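Local coordinates for protein exosome complex component Rrp42 (Archaeoglobus fulgidus, PDB 3M7N) that is a component of the archaeal RNA-degrading exosome, probably non-catalytic and helping to structure the active site of its partner subunit Rrp41, at residues V78-A83 / I134-I139. Numbering follows the deposited sequence.
Sequences VIIVNA and IVFVDI. With nucleotides of chain L.
The carboxylate oxygen OD2 of Asp138 is reached by a water that also meets Asn82, and by Arg89 of a neighbouring exonuclease 1 subunit, which forms a salt bridge with it. Asn82 and Asp138 stand side by side, their amide and carboxylate planes only 16° apart, with Asp138 OD2 3.6 Å from Asn82 CB. The water links them, lying 2.8 Å from Asn82 OD1 and 2.9 Å from Asp138 OD2, and sits in the plane of the Phe136 ring at its edge. The salt bridge from this arginine probably favours the ionised form of Asp138. Beneath these groups the backbones run parallel in unbroken register, joined by five nearly straight hydrogen bonds; one of the shortest runs from Val135 N to Val78 O (2.7 Å). This pairing belongs to the mixed sheet of the RNase PH fold, where 78-84 is the outermost strand on its side within the chain and a crossover carrying helix 100-115 leads to 131-141. On the face of Asn82 and Asp138, Ile80 lies between the Phe136 ring and the ribose of cytidine C3 of chain L. With chi2 extended (-159°), its chain reaches out until CD1 comes obliquely to Phe136 CE2 at 4.1 Å, while CG2 meets the sugar. An alanine at Ile80 is likely to open a gap between this ribose and the Phe136 ring, leaving the ring near CE2 and the sugar without their shared apolar neighbour. The nucleotide's O2' donates a hydrogen bond to Ile79 O (3.1 Å). The other face is apolar and packs on helices 100-115 and 148-161: Val81 CG2 rests against Val137 CB, and Val81 CG1, anti to the backbone N (chi1 178°), reaches Ile139 CD1 at 3.8 Å.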
ATOM      1  N   VAL H  78       1.656  23.628 -24.284  1.00 51.13           N
ATOM      2  CA  VAL H  78       2.170  22.808 -23.192  1.00 43.61           C
ATOM      3  C   VAL H  78       2.709  21.461 -23.683  1.00 43.77           C
ATOM      4  O   VAL H  78       2.138  20.849 -24.588  1.00 47.40           O
ATOM      5  CB  VAL H  78       1.046  22.566 -22.173  1.00 49.29           C
ATOM      6  CG1 VAL H  78       1.488  21.627 -21.068  1.00 44.87           C
ATOM      7  CG2 VAL H  78       0.582  23.896 -21.604  1.00 52.29           C
ATOM      8  N   ILE H  79       3.812  21.002 -23.092  1.00 44.18           N
ATOM      9  CA  ILE H  79       4.346  19.673 -23.390  1.00 39.21           C
ATOM     10  C   ILE H  79       4.461  18.901 -22.106  1.00 37.68           C
ATOM     11  O   ILE H  79       4.978  19.408 -21.113  1.00 43.18           O
ATOM     12  CB  ILE H  79       5.741  19.708 -24.055  1.00 39.72           C
ATOM     13  CG1 ILE H  79       5.681  20.467 -25.377  1.00 44.21           C
ATOM     14  CG2 ILE H  79       6.246  18.289 -24.309  1.00 33.71           C
ATOM     15  CD1 ILE H  79       6.973  20.403 -26.185  1.00 42.89           C
ATOM     16  N   ILE H  80       3.960  17.674 -22.121  1.00 37.81           N
ATOM     17  CA  ILE H  80       3.958  16.830 -20.938  1.00 33.85           C
ATOM     18  C   ILE H  80       4.457  15.467 -21.355  1.00 33.50           C
ATOM     19  O   ILE H  80       3.938  14.873 -22.298  1.00 33.62           O
ATOM     20  CB  ILE H  80       2.544  16.666 -20.353  1.00 38.15           C
ATOM     21  CG1 ILE H  80       1.754  17.965 -20.485  1.00 35.02           C
ATOM     22  CG2 ILE H  80       2.619  16.185 -18.908  1.00 36.95           C
ATOM     23  CD1 ILE H  80       0.581  18.069 -19.537  1.00 40.56           C
ATOM     24  N   VAL H  81       5.468  14.978 -20.655  1.00 31.51           N
ATOM     25  CA  VAL H  81       6.105  13.731 -21.016  1.00 31.07           C
ATOM     26  C   VAL H  81       5.863  12.696 -19.926  1.00 30.83           C
ATOM     27  O   VAL H  81       6.110  12.950 -18.755  1.00 28.36           O
ATOM     28  CB  VAL H  81       7.638  13.929 -21.221  1.00 31.86           C
ATOM     29  CG1 VAL H  81       8.314  12.593 -21.550  1.00 28.06           C
ATOM     30  CG2 VAL H  81       7.912  14.946 -22.321  1.00 26.96           C
ATOM     31  N   ASN H  82       5.360  11.535 -20.310  1.00 29.35           N
ATOM     32  CA  ASN H  82       5.226  10.435 -19.363  1.00 28.12           C
ATOM     33  C   ASN H  82       5.823   9.153 -19.923  1.00 26.43           C
ATOM     34  O   ASN H  82       5.842   8.930 -21.132  1.00 26.99           O
ATOM     35  CB  ASN H  82       3.753  10.198 -18.965  1.00 27.10           C
ATOM     36  CG  ASN H  82       3.176  11.343 -18.147  1.00 37.82           C
ATOM     37  OD1 ASN H  82       2.570  12.271 -18.690  1.00 38.90           O
ATOM     38  ND2 ASN H  82       3.373  11.292 -16.841  1.00 33.88           N
ATOM     39  N   ALA H  83       6.296   8.301 -19.032  1.00 24.33           N
ATOM     40  CA  ALA H  83       6.797   7.023 -19.446  1.00 32.01           C
ATOM     41  C   ALA H  83       6.105   5.898 -18.666  1.00 29.85           C
ATOM     42  O   ALA H  83       5.793   6.032 -17.488  1.00 31.82           O
ATOM     43  CB  ALA H  83       8.326   6.977 -19.287  1.00 25.14           C
ATOM     44  N   ILE H 134      -1.937  21.295 -26.335  1.00 45.64           N
ATOM     45  CA  ILE H 134      -1.218  20.510 -25.351  1.00 46.40           C
ATOM     46  C   ILE H 134      -0.646  19.277 -26.022  1.00 40.30           C
ATOM     47  O   ILE H 134      -1.370  18.530 -26.661  1.00 42.53           O
ATOM     48  CB  ILE H 134      -2.149  20.083 -24.230  1.00 47.34           C
ATOM     49  CG1 ILE H 134      -2.709  21.328 -23.541  1.00 47.20           C
ATOM     50  CG2 ILE H 134      -1.407  19.174 -23.261  1.00 41.61           C
ATOM     51  CD1 ILE H 134      -3.800  21.033 -22.571  1.00 59.89           C
ATOM     52  N   VAL H 135       0.659  19.080 -25.901  1.00 43.69           N
ATOM     53  CA  VAL H 135       1.322  17.940 -26.534  1.00 38.65           C
ATOM     54  C   VAL H 135       1.658  16.861 -25.503  1.00 37.29           C
ATOM     55  O   VAL H 135       2.487  17.082 -24.622  1.00 39.91           O
ATOM     56  CB  VAL H 135       2.598  18.395 -27.248  1.00 35.66           C
ATOM     57  CG1 VAL H 135       3.203  17.260 -28.024  1.00 29.92           C
ATOM     58  CG2 VAL H 135       2.283  19.576 -28.164  1.00 35.19           C
ATOM     59  N   PHE H 136       0.993  15.710 -25.601  1.00 31.18           N
ATOM     60  CA  PHE H 136       1.276  14.576 -24.729  1.00 30.14           C
ATOM     61  C   PHE H 136       2.295  13.677 -25.367  1.00 30.81           C
ATOM     62  O   PHE H 136       2.056  13.126 -26.447  1.00 27.86           O
ATOM     63  CB  PHE H 136       0.010  13.760 -24.428  1.00 31.97           C
ATOM     64  CG  PHE H 136      -0.957  14.457 -23.500  1.00 34.29           C
ATOM     65  CD1 PHE H 136      -2.094  15.076 -23.993  1.00 36.39           C
ATOM     66  CD2 PHE H 136      -0.723  14.500 -22.141  1.00 34.63           C
ATOM     67  CE1 PHE H 136      -2.973  15.719 -23.144  1.00 38.57           C
ATOM     68  CE2 PHE H 136      -1.612  15.138 -21.287  1.00 37.57           C
ATOM     69  CZ  PHE H 136      -2.725  15.749 -21.789  1.00 35.02           C
ATOM     70  N   VAL H 137       3.439  13.542 -24.706  1.00 30.52           N
ATOM     71  CA  VAL H 137       4.476  12.631 -25.171  1.00 28.93           C
ATOM     72  C   VAL H 137       4.455  11.416 -24.263  1.00 28.80           C
ATOM     73  O   VAL H 137       4.784  11.495 -23.072  1.00 29.72           O
ATOM     74  CB  VAL H 137       5.900  13.277 -25.203  1.00 31.14           C
ATOM     75  CG1 VAL H 137       6.938  12.237 -25.628  1.00 31.17           C
ATOM     76  CG2 VAL H 137       5.953  14.456 -26.152  1.00 25.98           C
ATOM     77  N   ASP H 138       4.034  10.285 -24.809  1.00 32.87           N
ATOM     78  CA  ASP H 138       3.873   9.103 -23.971  1.00 28.42           C
ATOM     79  C   ASP H 138       4.814   8.006 -24.407  1.00 26.68           C
ATOM     80  O   ASP H 138       4.764   7.535 -25.540  1.00 28.37           O
ATOM     81  CB  ASP H 138       2.406   8.658 -23.905  1.00 26.44           C
ATOM     82  CG  ASP H 138       1.544   9.609 -23.063  1.00 29.26           C
ATOM     83  OD1 ASP H 138       0.697  10.322 -23.631  1.00 28.86           O
ATOM     84  OD2 ASP H 138       1.712   9.650 -21.829  1.00 29.13           O
ATOM     85  N   ILE H 139       5.704   7.637 -23.493  1.00 29.13           N
ATOM     86  CA  ILE H 139       6.785   6.700 -23.769  1.00 27.48           C
ATOM     87  C   ILE H 139       6.365   5.338 -23.246  1.00 28.65           C
ATOM     88  O   ILE H 139       5.888   5.236 -22.123  1.00 28.93           O
ATOM     89  CB  ILE H 139       8.088   7.149 -23.050  1.00 26.90           C
ATOM     90  CG1 ILE H 139       8.530   8.526 -23.556  1.00 25.68           C
ATOM     91  CG2 ILE H 139       9.207   6.103 -23.196  1.00 20.75           C
ATOM     92  CD1 ILE H 139       9.595   9.182 -22.708  1.00 23.34           C
TER
ATOM     93  O5'   C L   3       2.528  18.632 -13.386  1.00 66.97           O
ATOM     94  C5'   C L   3       3.034  17.635 -14.312  1.00 64.06           C
ATOM     95  C4'   C L   3       3.601  18.138 -15.649  1.00 61.20           C
ATOM     96  O4'   C L   3       2.741  19.128 -16.275  1.00 63.75           O
ATOM     97  C3'   C L   3       4.969  18.824 -15.627  1.00 61.30           C
ATOM     98  O3'   C L   3       6.033  17.874 -15.563  1.00 58.50           O
ATOM     99  C2'   C L   3       4.974  19.582 -16.957  1.00 56.03           C
ATOM    100  O2'   C L   3       5.285  18.789 -18.086  1.00 51.36           O
ATOM    101  C1'   C L   3       3.522  20.038 -17.043  1.00 63.13           C
ATOM    102  N1    C L   3       3.373  21.427 -16.523  1.00 66.59           N
ATOM    103  C2    C L   3       3.904  22.494 -17.269  1.00 68.58           C
ATOM    104  O2    C L   3       4.471  22.253 -18.347  1.00 64.26           O
ATOM    105  N3    C L   3       3.782  23.762 -16.793  1.00 70.38           N
ATOM    106  C4    C L   3       3.163  23.969 -15.625  1.00 74.77           C
ATOM    107  N4    C L   3       3.055  25.233 -15.186  1.00 75.33           N
ATOM    108  C5    C L   3       2.621  22.889 -14.854  1.00 72.05           C
ATOM    109  C6    C L   3       2.749  21.646 -15.329  1.00 65.97           C
TER
HETATM  110  O   HOH W   1       2.209  12.499 -21.432  1.00 33.86           O